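Local structure of putative lipoprotein YcdA (Bacillus subtilis subsp. subtilis str. 168, 4R4G) at residues Ser12-Leu26 against Leu39-Gly51. The protein is a putative membrane-attached lipoprotein of unknown function, with an Ig-like N-terminal domain joined to a mixed helix-and-strand C-terminal domain through a kinked helix. Numbering follows the deposited sequence.
Sequences SDIAQVKIKDVSYTL and LVLKVNVAVKNTG
Strands 16-25 and 39-48 run antiparallel, the axes of these short strand segments 4.5 Å apart at closest, and pair by backbone hydrogen bonds from Gln16-Lys48 to Thr25-Val40. The ladder slips by one residue where Asn44 O accepts both Lys20 N, at 2.8 Å, and Asp21 N, at 3.3 Å, the two donors arriving from the same face of its carbonyl plane. Lys20 lays its aliphatic chain across Asn44, Lys20 CB 3.4 Å from Asn44 OD1, and sends its ammonium to a salt bridge with Glu95; Asn44 ND2 hydrogen-bonds to Asn97 OD1.

On the face carrying Ile19, Val22 and Tyr24, Val22 CG1 meets Leu41 CD1 at 3.6 Å. Leu39 CD1 lies 3.8 Å from Tyr24 CD1, the two side chains crossing at about a right angle, while the tyrosine hydroxyl bonds to Gly105 and Gly131. On the other face, with OG1 between the backbone N and the carbonyl carbon (chi1 62°), Thr25 OG1 donates to Val40 O (3.0 Å) from above the carbonyl plane, adding to the bond from Thr25 N. A valine here would probably leave Val40 O with the backbone donor alone of these two. A water links Asp21 OD2, Ser23 OG and Lys42 O.

The doubled donors at Asn44 define a classic beta bulge, here within a sheet of the Ig-like domain.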
# COMPACT_ATOMS: atom_id res chain seq x y z
N SER A 12 -27.89 -8.30 29.25
CA SER A 12 -29.30 -8.44 29.50
C SER A 12 -29.43 -9.77 30.23
O SER A 12 -28.41 -10.45 30.44
CB SER A 12 -30.11 -8.40 28.20
OG SER A 12 -29.95 -9.58 27.44
N ASP A 13 -30.63 -10.15 30.64
CA ASP A 13 -30.85 -11.40 31.35
C ASP A 13 -30.61 -12.63 30.45
O ASP A 13 -30.37 -13.72 30.98
CB ASP A 13 -32.27 -11.43 31.99
CG ASP A 13 -33.46 -11.12 31.07
OD1 ASP A 13 -33.28 -10.33 30.09
OD2 ASP A 13 -34.58 -11.59 31.37
N ILE A 14 -30.65 -12.45 29.10
CA ILE A 14 -30.50 -13.57 28.17
C ILE A 14 -29.12 -13.64 27.48
O ILE A 14 -28.74 -14.74 27.08
CB ILE A 14 -31.66 -13.65 27.14
CG1 ILE A 14 -31.57 -12.61 26.04
CG2 ILE A 14 -33.04 -13.68 27.82
CD1 ILE A 14 -32.32 -13.04 24.88
N ALA A 15 -28.37 -12.53 27.37
CA ALA A 15 -27.02 -12.57 26.76
C ALA A 15 -26.09 -11.51 27.35
O ALA A 15 -26.55 -10.50 27.86
CB ALA A 15 -27.11 -12.40 25.25
N GLN A 16 -24.77 -11.77 27.28
CA GLN A 16 -23.74 -10.83 27.74
C GLN A 16 -22.78 -10.55 26.59
O GLN A 16 -22.20 -11.49 26.02
CB GLN A 16 -22.98 -11.35 28.98
CG GLN A 16 -21.93 -10.34 29.49
CD GLN A 16 -20.86 -10.94 30.37
OE1 GLN A 16 -20.74 -10.59 31.56
NE2 GLN A 16 -20.02 -11.80 29.81
N VAL A 17 -22.62 -9.27 26.23
CA VAL A 17 -21.74 -8.90 25.13
C VAL A 17 -20.55 -8.13 25.67
O VAL A 17 -20.70 -7.22 26.48
CB VAL A 17 -22.51 -8.10 24.04
CG1 VAL A 17 -21.63 -7.83 22.82
CG2 VAL A 17 -23.77 -8.84 23.62
N LYS A 18 -19.36 -8.51 25.21
CA LYS A 18 -18.11 -7.88 25.56
C LYS A 18 -17.42 -7.45 24.30
O LYS A 18 -17.30 -8.25 23.37
CB LYS A 18 -17.20 -8.85 26.36
CG LYS A 18 -17.90 -9.67 27.45
CD LYS A 18 -16.92 -10.44 28.34
CE LYS A 18 -17.11 -11.94 28.26
NZ LYS A 18 -16.95 -12.59 29.58
N ILE A 19 -16.98 -6.19 24.23
CA ILE A 19 -16.23 -5.70 23.09
C ILE A 19 -14.75 -5.86 23.41
O ILE A 19 -14.20 -5.10 24.22
CB ILE A 19 -16.61 -4.26 22.72
CG1 ILE A 19 -18.10 -4.15 22.41
CG2 ILE A 19 -15.74 -3.79 21.57
CD1 ILE A 19 -18.51 -2.84 22.04
N LYS A 20 -14.11 -6.87 22.81
CA LYS A 20 -12.72 -7.20 23.08
C LYS A 20 -11.74 -6.25 22.38
O LYS A 20 -10.72 -5.93 22.99
CB LYS A 20 -12.43 -8.67 22.71
CG LYS A 20 -13.28 -9.66 23.52
CD LYS A 20 -12.57 -11.00 23.74
CE LYS A 20 -13.17 -11.75 24.92
NZ LYS A 20 -12.61 -13.13 25.07
N ASP A 21 -12.03 -5.78 21.15
CA ASP A 21 -11.12 -4.86 20.42
C ASP A 21 -11.87 -4.00 19.38
O ASP A 21 -12.92 -4.42 18.90
CB ASP A 21 -10.02 -5.68 19.71
CG ASP A 21 -8.88 -4.84 19.16
OD1 ASP A 21 -8.07 -4.35 19.97
OD2 ASP A 21 -8.83 -4.65 17.92
N VAL A 22 -11.34 -2.79 19.05
CA VAL A 22 -11.91 -1.85 18.06
C VAL A 22 -10.76 -1.22 17.27
O VAL A 22 -9.91 -0.52 17.84
CB VAL A 22 -12.83 -0.75 18.66
CG1 VAL A 22 -13.28 0.24 17.59
CG2 VAL A 22 -14.06 -1.35 19.35
N SER A 23 -10.75 -1.44 15.96
CA SER A 23 -9.71 -0.88 15.11
C SER A 23 -10.25 -0.50 13.75
O SER A 23 -11.30 -0.99 13.33
CB SER A 23 -8.57 -1.87 14.94
OG SER A 23 -8.99 -3.04 14.27
N TYR A 24 -9.53 0.39 13.07
CA TYR A 24 -9.81 0.79 11.69
C TYR A 24 -9.05 -0.13 10.77
O TYR A 24 -7.89 -0.51 11.05
CB TYR A 24 -9.40 2.25 11.44
CG TYR A 24 -10.22 3.29 12.17
CD1 TYR A 24 -11.55 3.53 11.81
CD2 TYR A 24 -9.65 4.10 13.14
CE1 TYR A 24 -12.30 4.52 12.44
CE2 TYR A 24 -10.39 5.09 13.78
CZ TYR A 24 -11.72 5.30 13.43
OH TYR A 24 -12.46 6.27 14.05
N THR A 25 -9.70 -0.52 9.68
CA THR A 25 -9.08 -1.38 8.68
C THR A 25 -9.39 -0.82 7.30
O THR A 25 -10.28 0.04 7.13
CB THR A 25 -9.53 -2.87 8.81
OG1 THR A 25 -10.94 -3.00 8.61
CG2 THR A 25 -9.10 -3.53 10.13
N LEU A 26 -8.62 -1.27 6.32
CA LEU A 26 -8.87 -0.89 4.95
C LEU A 26 -9.86 -1.87 4.43
O LEU A 26 -9.75 -3.05 4.80
CB LEU A 26 -7.58 -0.92 4.10
CG LEU A 26 -6.58 0.21 4.24
CD1 LEU A 26 -5.35 -0.14 3.48
CD2 LEU A 26 -7.13 1.53 3.71
N LEU A 39 -13.27 3.89 5.78
CA LEU A 39 -12.55 2.79 6.41
C LEU A 39 -13.56 1.74 6.82
O LEU A 39 -14.77 1.91 6.62
CB LEU A 39 -11.73 3.28 7.62
CG LEU A 39 -10.58 4.25 7.34
CD1 LEU A 39 -9.93 4.69 8.63
CD2 LEU A 39 -9.52 3.62 6.41
N VAL A 40 -13.07 0.66 7.39
CA VAL A 40 -13.92 -0.41 7.87
C VAL A 40 -13.61 -0.55 9.35
O VAL A 40 -12.45 -0.71 9.70
CB VAL A 40 -13.74 -1.72 7.06
CG1 VAL A 40 -14.42 -2.91 7.74
CG2 VAL A 40 -14.26 -1.55 5.64
N LEU A 41 -14.64 -0.43 10.21
CA LEU A 41 -14.44 -0.55 11.65
C LEU A 41 -14.53 -2.03 12.02
O LEU A 41 -15.54 -2.67 11.74
CB LEU A 41 -15.47 0.29 12.41
CG LEU A 41 -15.31 0.41 13.92
CD1 LEU A 41 -14.25 1.43 14.28
CD2 LEU A 41 -16.61 0.77 14.57
N LYS A 42 -13.42 -2.58 12.56
CA LYS A 42 -13.33 -3.98 12.98
C LYS A 42 -13.53 -4.03 14.48
O LYS A 42 -12.69 -3.53 15.24
CB LYS A 42 -11.98 -4.61 12.55
CG LYS A 42 -11.81 -6.10 12.81
CD LYS A 42 -10.51 -6.59 12.22
CE LYS A 42 -9.98 -7.86 12.85
NZ LYS A 42 -8.95 -8.51 12.00
N VAL A 43 -14.68 -4.57 14.90
CA VAL A 43 -15.09 -4.69 16.30
C VAL A 43 -15.08 -6.19 16.66
O VAL A 43 -15.89 -6.95 16.13
CB VAL A 43 -16.48 -4.03 16.57
CG1 VAL A 43 -16.79 -3.98 18.06
CG2 VAL A 43 -16.55 -2.63 15.96
N ASN A 44 -14.12 -6.62 17.52
CA ASN A 44 -14.05 -8.01 17.98
C ASN A 44 -14.93 -8.10 19.20
O ASN A 44 -14.74 -7.32 20.14
CB ASN A 44 -12.61 -8.48 18.27
CG ASN A 44 -12.52 -9.96 18.62
OD1 ASN A 44 -12.72 -10.39 19.77
ND2 ASN A 44 -12.30 -10.78 17.62
N VAL A 45 -15.94 -8.97 19.15
CA VAL A 45 -16.90 -9.13 20.23
C VAL A 45 -16.89 -10.56 20.73
O VAL A 45 -16.38 -11.45 20.04
CB VAL A 45 -18.35 -8.70 19.81
CG1 VAL A 45 -18.43 -7.22 19.43
CG2 VAL A 45 -18.92 -9.59 18.69
N ALA A 46 -17.49 -10.77 21.90
CA ALA A 46 -17.71 -12.04 22.57
C ALA A 46 -19.10 -12.03 23.11
O ALA A 46 -19.49 -11.05 23.75
CB ALA A 46 -16.70 -12.24 23.68
N VAL A 47 -19.88 -13.07 22.80
CA VAL A 47 -21.27 -13.14 23.27
C VAL A 47 -21.43 -14.39 24.15
O VAL A 47 -21.32 -15.51 23.66
CB VAL A 47 -22.32 -13.09 22.11
CG1 VAL A 47 -23.75 -12.98 22.66
CG2 VAL A 47 -22.04 -11.94 21.16
N LYS A 48 -21.67 -14.17 25.46
CA LYS A 48 -21.91 -15.22 26.46
C LYS A 48 -23.41 -15.42 26.65
O LYS A 48 -24.13 -14.43 26.82
CB LYS A 48 -21.23 -14.85 27.80
CG LYS A 48 -21.25 -15.96 28.86
CD LYS A 48 -19.97 -16.01 29.72
CE LYS A 48 -20.03 -17.12 30.74
NZ LYS A 48 -18.72 -17.39 31.37
N ASN A 49 -23.90 -16.68 26.59
CA ASN A 49 -25.32 -16.96 26.80
C ASN A 49 -25.57 -16.98 28.30
O ASN A 49 -25.19 -17.95 28.96
CB ASN A 49 -25.75 -18.27 26.11
CG ASN A 49 -27.22 -18.67 26.24
OD1 ASN A 49 -28.03 -18.04 26.92
ND2 ASN A 49 -27.59 -19.76 25.58
N THR A 50 -26.16 -15.90 28.86
CA THR A 50 -26.43 -15.82 30.31
C THR A 50 -27.78 -16.47 30.67
O THR A 50 -28.08 -16.62 31.86
CB THR A 50 -26.36 -14.37 30.84
OG1 THR A 50 -27.20 -13.51 30.08
CG2 THR A 50 -24.94 -13.84 30.90
N GLY A 51 -28.56 -16.86 29.66
CA GLY A 51 -29.86 -17.50 29.83
C GLY A 51 -29.82 -19.00 30.06
O GLY A 51 -28.78 -19.56 30.45
O HOH W 1 -10.33 -5.46 15.65